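Local coordinates for lactate racemase apoprotein (Thermoanaerobacterium thermosaccharolyticum, PDB 2YJG), which catalyses the interconversion of the D- and L-isomers of lactate with a nickel-pincer nucleotide cofactor, which is absent from this apoprotein, at residues A[118-123]-A[128-133]; A[379-384]-A[389-394]. All coordinates share one frame; numbering follows the deposited sequence.

Contact 1: A[118-123]-A[128-133]. With MG (magnesium ion), chain C; SO4 (sulfate ion), chain D.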
loop_
_atom_site.group_PDB
_atom_site.type_symbol
_atom_site.label_atom_id
_atom_site.label_comp_id
_atom_site.label_asym_id
_atom_site.label_seq_id
_atom_site.Cartn_x
_atom_site.Cartn_y
_atom_site.Cartn_z
ATOM N N ALA A 118 7.656 0.143 -1.296
ATOM C CA ALA A 118 9.033 0.006 -1.814
ATOM C C ALA A 118 9.632 -1.366 -1.546
ATOM O O ALA A 118 10.227 -1.988 -2.446
ATOM C CB ALA A 118 9.953 1.131 -1.286
ATOM N N LYS A 119 9.399 -1.874 -0.337
ATOM C CA LYS A 119 9.935 -3.175 0.097
ATOM C C LYS A 119 9.260 -4.388 -0.515
ATOM O O LYS A 119 9.943 -5.289 -0.998
ATOM C CB LYS A 119 9.831 -3.308 1.617
ATOM C CG LYS A 119 10.647 -4.431 2.179
ATOM C CD LYS A 119 12.069 -3.865 2.348
ATOM C CE LYS A 119 12.949 -4.856 2.960
ATOM N NZ LYS A 119 14.136 -5.078 2.108
ATOM N N PHE A 120 7.925 -4.413 -0.463
ATOM C CA PHE A 120 7.132 -5.576 -0.812
ATOM C C PHE A 120 6.415 -5.504 -2.161
ATOM O O PHE A 120 6.097 -6.525 -2.724
ATOM C CB PHE A 120 6.099 -5.827 0.313
ATOM C CG PHE A 120 6.715 -5.961 1.654
ATOM C CD1 PHE A 120 7.442 -7.101 1.987
ATOM C CD2 PHE A 120 6.595 -4.965 2.608
ATOM C CE1 PHE A 120 8.020 -7.228 3.234
ATOM C CE2 PHE A 120 7.215 -5.085 3.848
ATOM C CZ PHE A 120 7.912 -6.240 4.159
ATOM N N GLY A 121 6.236 -4.302 -2.717
ATOM C CA GLY A 121 5.506 -4.155 -3.965
ATOM C C GLY A 121 4.024 -3.945 -3.664
ATOM O O GLY A 121 3.489 -4.440 -2.672
ATOM N N GLU A 122 3.372 -3.204 -4.551
ATOM C CA GLU A 122 2.013 -2.767 -4.392
ATOM C C GLU A 122 0.995 -3.920 -4.282
ATOM O O GLU A 122 0.138 -3.912 -3.407
ATOM C CB GLU A 122 1.742 -1.903 -5.613
ATOM C CG GLU A 122 0.441 -1.315 -5.762
ATOM C CD GLU A 122 0.532 -0.017 -6.561
ATOM O OE1 GLU A 122 1.585 0.646 -6.500
ATOM O OE2 GLU A 122 -0.463 0.341 -7.196
ATOM N N ASP A 123 1.124 -4.912 -5.143
ATOM C CA ASP A 123 0.149 -5.994 -5.181
ATOM C C ASP A 123 0.228 -6.794 -3.893
ATOM O O ASP A 123 -0.796 -7.094 -3.273
ATOM C CB ASP A 123 0.399 -6.921 -6.388
ATOM C CG ASP A 123 0.101 -6.270 -7.739
ATOM O OD1 ASP A 123 -0.488 -5.181 -7.830
ATOM O OD2 ASP A 123 0.436 -6.917 -8.740
ATOM N N GLU A 128 -2.315 -9.215 0.376
ATOM C CA GLU A 128 -2.121 -9.933 1.617
ATOM C C GLU A 128 -2.358 -9.034 2.821
ATOM O O GLU A 128 -2.420 -7.807 2.695
ATOM C CB GLU A 128 -0.720 -10.535 1.693
ATOM C CG GLU A 128 -0.448 -11.523 0.548
ATOM C CD GLU A 128 -1.259 -12.777 0.492
ATOM O OE1 GLU A 128 -1.917 -13.166 1.465
ATOM O OE2 GLU A 128 -1.261 -13.402 -0.603
ATOM N N GLN A 129 -2.448 -9.671 3.984
ATOM C CA GLN A 129 -2.651 -9.023 5.279
ATOM C C GLN A 129 -1.359 -8.679 6.002
ATOM O O GLN A 129 -0.760 -9.548 6.625
ATOM C CB GLN A 129 -3.480 -9.939 6.207
ATOM C CG GLN A 129 -4.916 -10.205 5.699
ATOM C CD GLN A 129 -5.748 -10.962 6.687
ATOM O OE1 GLN A 129 -5.658 -12.187 6.783
ATOM N NE2 GLN A 129 -6.556 -10.242 7.464
ATOM N N PHE A 130 -0.957 -7.425 5.927
ATOM C CA PHE A 130 0.218 -6.910 6.589
ATOM C C PHE A 130 -0.201 -6.154 7.833
ATOM O O PHE A 130 -1.143 -5.399 7.792
ATOM C CB PHE A 130 0.988 -5.926 5.674
ATOM C CG PHE A 130 1.852 -6.606 4.675
ATOM C CD1 PHE A 130 1.332 -7.014 3.441
ATOM C CD2 PHE A 130 3.193 -6.845 4.946
ATOM C CE1 PHE A 130 2.141 -7.683 2.518
ATOM C CE2 PHE A 130 3.995 -7.497 4.037
ATOM C CZ PHE A 130 3.483 -7.909 2.815
ATOM N N VAL A 131 0.537 -6.356 8.900
ATOM C CA VAL A 131 0.327 -5.705 10.163
ATOM C C VAL A 131 1.691 -5.232 10.634
ATOM O O VAL A 131 2.677 -5.956 10.500
ATOM C CB VAL A 131 -0.263 -6.733 11.155
ATOM C CG1 VAL A 131 -0.480 -6.145 12.549
ATOM C CG2 VAL A 131 -1.583 -7.319 10.607
ATOM N N VAL A 132 1.746 -4.036 11.233
ATOM C CA VAL A 132 3.013 -3.437 11.644
ATOM C C VAL A 132 3.157 -3.563 13.171
ATOM O O VAL A 132 2.232 -3.218 13.928
ATOM C CB VAL A 132 3.131 -1.953 11.166
ATOM C CG1 VAL A 132 4.387 -1.352 11.621
ATOM C CG2 VAL A 132 3.022 -1.833 9.631
ATOM N N HIS A 133 4.283 -4.117 13.634
ATOM C CA HIS A 133 4.518 -4.255 15.049
ATOM C C HIS A 133 4.726 -2.883 15.627
ATOM O O HIS A 133 5.454 -2.057 15.040
ATOM C CB HIS A 133 5.795 -5.058 15.308
ATOM C CG HIS A 133 6.152 -5.172 16.755
ATOM N ND1 HIS A 133 5.331 -5.770 17.687
ATOM C CD2 HIS A 133 7.249 -4.756 17.427
ATOM C CE1 HIS A 133 5.908 -5.700 18.876
ATOM N NE2 HIS A 133 7.073 -5.094 18.738
HETATM MG MG MG C . -3.446 -5.763 2.389
HETATM S S SO4 D . 5.703 -2.008 -7.335
HETATM O O1 SO4 D . 5.690 -3.414 -7.657
HETATM O O2 SO4 D . 5.628 -1.126 -8.474
HETATM O O3 SO4 D . 4.632 -1.642 -6.429
HETATM O O4 SO4 D . 6.899 -1.679 -6.599
#

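Contact 2: A[379-384]-A[389-394]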
loop_
_atom_site.group_PDB
_atom_site.type_symbol
_atom_site.label_atom_id
_atom_site.label_comp_id
_atom_site.label_asym_id
_atom_site.label_seq_id
_atom_site.Cartn_x
_atom_site.Cartn_y
_atom_site.Cartn_z
ATOM N N LYS A 379 32.142 18.000 7.952
ATOM C CA LYS A 379 30.966 18.331 8.805
ATOM C C LYS A 379 31.077 17.652 10.139
ATOM O O LYS A 379 30.513 18.132 11.160
ATOM C CB LYS A 379 29.646 17.770 8.219
ATOM C CG LYS A 379 29.064 18.333 6.974
ATOM C CD LYS A 379 27.733 17.627 6.586
ATOM C CE LYS A 379 27.851 16.157 6.124
ATOM N NZ LYS A 379 26.558 15.611 5.428
ATOM N N ASN A 380 31.817 16.542 10.190
ATOM C CA ASN A 380 31.863 15.729 11.385
ATOM C C ASN A 380 33.119 15.868 12.244
ATOM O O ASN A 380 33.237 15.163 13.260
ATOM C CB ASN A 380 31.773 14.223 10.996
ATOM C CG ASN A 380 30.509 13.893 10.254
ATOM O OD1 ASN A 380 29.444 14.414 10.610
ATOM N ND2 ASN A 380 30.601 13.030 9.185
ATOM N N TYR A 381 34.048 16.764 11.879
ATOM C CA TYR A 381 35.303 16.795 12.584
ATOM C C TYR A 381 35.113 17.134 14.036
ATOM O O TYR A 381 35.796 16.569 14.894
ATOM C CB TYR A 381 36.305 17.755 11.949
ATOM C CG TYR A 381 36.806 17.427 10.540
ATOM C CD1 TYR A 381 36.779 16.114 9.999
ATOM C CD2 TYR A 381 37.424 18.431 9.766
ATOM C CE1 TYR A 381 37.266 15.832 8.696
ATOM C CE2 TYR A 381 37.919 18.165 8.469
ATOM C CZ TYR A 381 37.845 16.861 7.916
ATOM O OH TYR A 381 38.382 16.602 6.591
ATOM N N GLU A 382 34.211 18.069 14.324
ATOM C CA GLU A 382 34.036 18.481 15.727
ATOM C C GLU A 382 33.410 17.366 16.527
ATOM O O GLU A 382 33.807 17.106 17.661
ATOM C CB GLU A 382 33.225 19.769 15.792
ATOM C CG GLU A 382 33.972 20.934 15.163
ATOM C CD GLU A 382 35.390 21.220 15.764
ATOM O OE1 GLU A 382 35.624 21.126 17.014
ATOM O OE2 GLU A 382 36.281 21.574 14.955
ATOM N N TYR A 383 32.493 16.622 15.909
ATOM C CA TYR A 383 31.898 15.480 16.613
ATOM C C TYR A 383 32.977 14.453 16.971
ATOM O O TYR A 383 33.032 13.879 18.079
ATOM C CB TYR A 383 30.849 14.760 15.773
ATOM C CG TYR A 383 29.607 15.538 15.401
ATOM C CD1 TYR A 383 29.033 16.446 16.267
ATOM C CD2 TYR A 383 28.993 15.307 14.182
ATOM C CE1 TYR A 383 27.875 17.110 15.921
ATOM C CE2 TYR A 383 27.842 15.956 13.819
ATOM C CZ TYR A 383 27.292 16.878 14.692
ATOM O OH TYR A 383 26.141 17.523 14.318
ATOM N N VAL A 384 33.811 14.157 15.990
ATOM C CA VAL A 384 34.828 13.143 16.167
ATOM C C VAL A 384 35.765 13.546 17.326
ATOM O O VAL A 384 36.105 12.703 18.201
ATOM C CB VAL A 384 35.647 12.949 14.852
ATOM C CG1 VAL A 384 36.879 12.076 15.133
ATOM C CG2 VAL A 384 34.765 12.378 13.744
ATOM N N MET A 389 38.087 10.960 19.597
ATOM C CA MET A 389 38.745 10.414 18.442
ATOM C C MET A 389 39.471 11.562 17.698
ATOM O O MET A 389 39.447 12.725 18.165
ATOM C CB MET A 389 37.737 9.701 17.587
ATOM C CG MET A 389 37.213 8.511 18.293
ATOM S SD MET A 389 36.103 7.616 17.291
ATOM C CE MET A 389 34.602 8.641 17.365
ATOM N N THR A 390 40.174 11.236 16.610
ATOM C CA THR A 390 40.911 12.238 15.851
ATOM C C THR A 390 40.439 12.161 14.422
ATOM O O THR A 390 40.494 11.065 13.769
ATOM C CB THR A 390 42.417 11.992 15.878
ATOM O OG1 THR A 390 42.872 11.929 17.209
ATOM C CG2 THR A 390 43.168 13.072 15.111
ATOM N N PRO A 391 39.944 13.292 13.914
ATOM C CA PRO A 391 39.527 13.338 12.524
ATOM C C PRO A 391 40.742 13.439 11.583
ATOM O O PRO A 391 41.792 13.965 11.976
ATOM C CB PRO A 391 38.709 14.614 12.460
ATOM C CG PRO A 391 39.299 15.488 13.535
ATOM C CD PRO A 391 39.908 14.616 14.555
ATOM N N ALA A 392 40.587 12.925 10.377
ATOM C CA ALA A 392 41.615 13.085 9.322
ATOM C C ALA A 392 40.946 13.316 7.993
ATOM O O ALA A 392 39.848 12.784 7.747
ATOM C CB ALA A 392 42.530 11.867 9.261
ATOM N N LYS A 393 41.562 14.144 7.128
ATOM C CA LYS A 393 40.913 14.467 5.854
ATOM C C LYS A 393 40.978 13.355 4.839
ATOM O O LYS A 393 40.139 13.264 3.941
ATOM C CB LYS A 393 41.449 15.802 5.266
ATOM C CG LYS A 393 42.473 15.689 4.115
ATOM C CD LYS A 393 43.164 17.100 3.802
ATOM C CE LYS A 393 44.631 17.150 4.184
ATOM N NZ LYS A 393 45.237 18.477 3.776
ATOM N N ASP A 394 41.997 12.507 4.939
ATOM C CA ASP A 394 42.153 11.422 4.016
ATOM C C ASP A 394 43.036 10.357 4.635
ATOM O O ASP A 394 43.604 10.545 5.712
ATOM C CB ASP A 394 42.721 11.950 2.625
ATOM C CG ASP A 394 44.073 12.664 2.738
ATOM O OD1 ASP A 394 44.907 12.263 3.553
ATOM O OD2 ASP A 394 44.335 13.650 1.967
HETATM O O HOH W 1 37.653 14.716 5.140
#

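Contact 1: A[118-123]-A[128-133]
F120, on the last turn of helix 113-120, and F130, in strand 129-132, face each other with their CA atoms 10.2 Å apart, a gap that no hydrogen bond spans and that the two rings fill. CE2 of F130 stands over the centre of the F120 ring, 3.9 Å from CD2 of F120, and CZ of F130 comes as near to CG of F120. The ring planes meet at 44°, with centroids 4.9 Å apart. F120 holds CG beside its backbone N (chi1 -55°), which turns the ring toward the strand; its other face carries CG of K119. Strand 129-132 is the outermost strand, within this chain, of a mixed sheet, and I103 of its neighbour, strand 99-104, touches both rings. With an alanine in place of F120, CE2 and CZ of F130 would probably lose the ring they rest on, opening a gap between helix and strand. The helix breaks at G121, whose positive phi (90°) ends helix 113-120, and G121 is the N-cap of helix 122-127. There E122 N donates to O3 of a sulfate, probably from the crystallisation liquor, at 2.7 Å; R80 and K117 bind the same ion. The carbonyl O of E128 lies 2.3 Å from magnesium, which is also bound by V125 O and E126 O of this chain and V125 O and E128 O of the second subunit, while the E128 carboxylate is paired with R91. Apolar ring packing thus carries the buried helix-strand interface, and polar chemistry lies beside it: a sulfate at the helix junction, and at E128 a magnesium bound by carbonyls of both subunits.

Contact 2: A[379-384]-A[389-394]
V384 and Y381 of helix 381-386 meet strand 390-392 mainly through van der Waals contacts. CG1 of V384, placed anti to the backbone N (chi1 169°), reaches CB of M389 at 3.5 Å and also the backbone N of P391 at 3.5 Å, with P391 CD a little farther off. The Y381 ring crosses P391 obliquely: its CD1 lies 3.5 Å from P391 CB, and P391 CG packs near the Y381 CB. At the far end of the ring, OH of Y381 approaches CB of K393 to 3.4 Å. These contacts belong to a beta-alpha-beta unit, in which strand 371-375 leads through helix 381-386 into strand 390-392, the outermost strand of a parallel sheet within this chain; T390 and A392 bond to strand 371-375 by their backbones. Across the two segments there is one direct hydrogen bond and one water bridge. M389 N donates to V384 O at 3.0 Å with an N-H...O angle of 150°. The water, at the other end, accepts from Y381 OH at 2.5 Å and donates to K393 O, tying the phenol to the backbone at K393.

Contacts 1 and 2 lie in different domains, N-terminal and C-terminal, with centres 40 Å apart and nearest atoms about 23 Å apart, and they share no residue or element. Both set a helix against an edge strand of its own chain's sheet, 129-132 in one and 390-392 in the other, and in each, four residues separate the two segments. Contact 1 is buried and covers 118 Å², mostly through one aromatic pair; contact 2 is partly buried, covers 328 Å² and adds a direct backbone hydrogen bond and a water bridge. Their surroundings also differ: the second subunit reaches 118-123/128-133, whereas no other chain of the assembly touches 379-384/389-394.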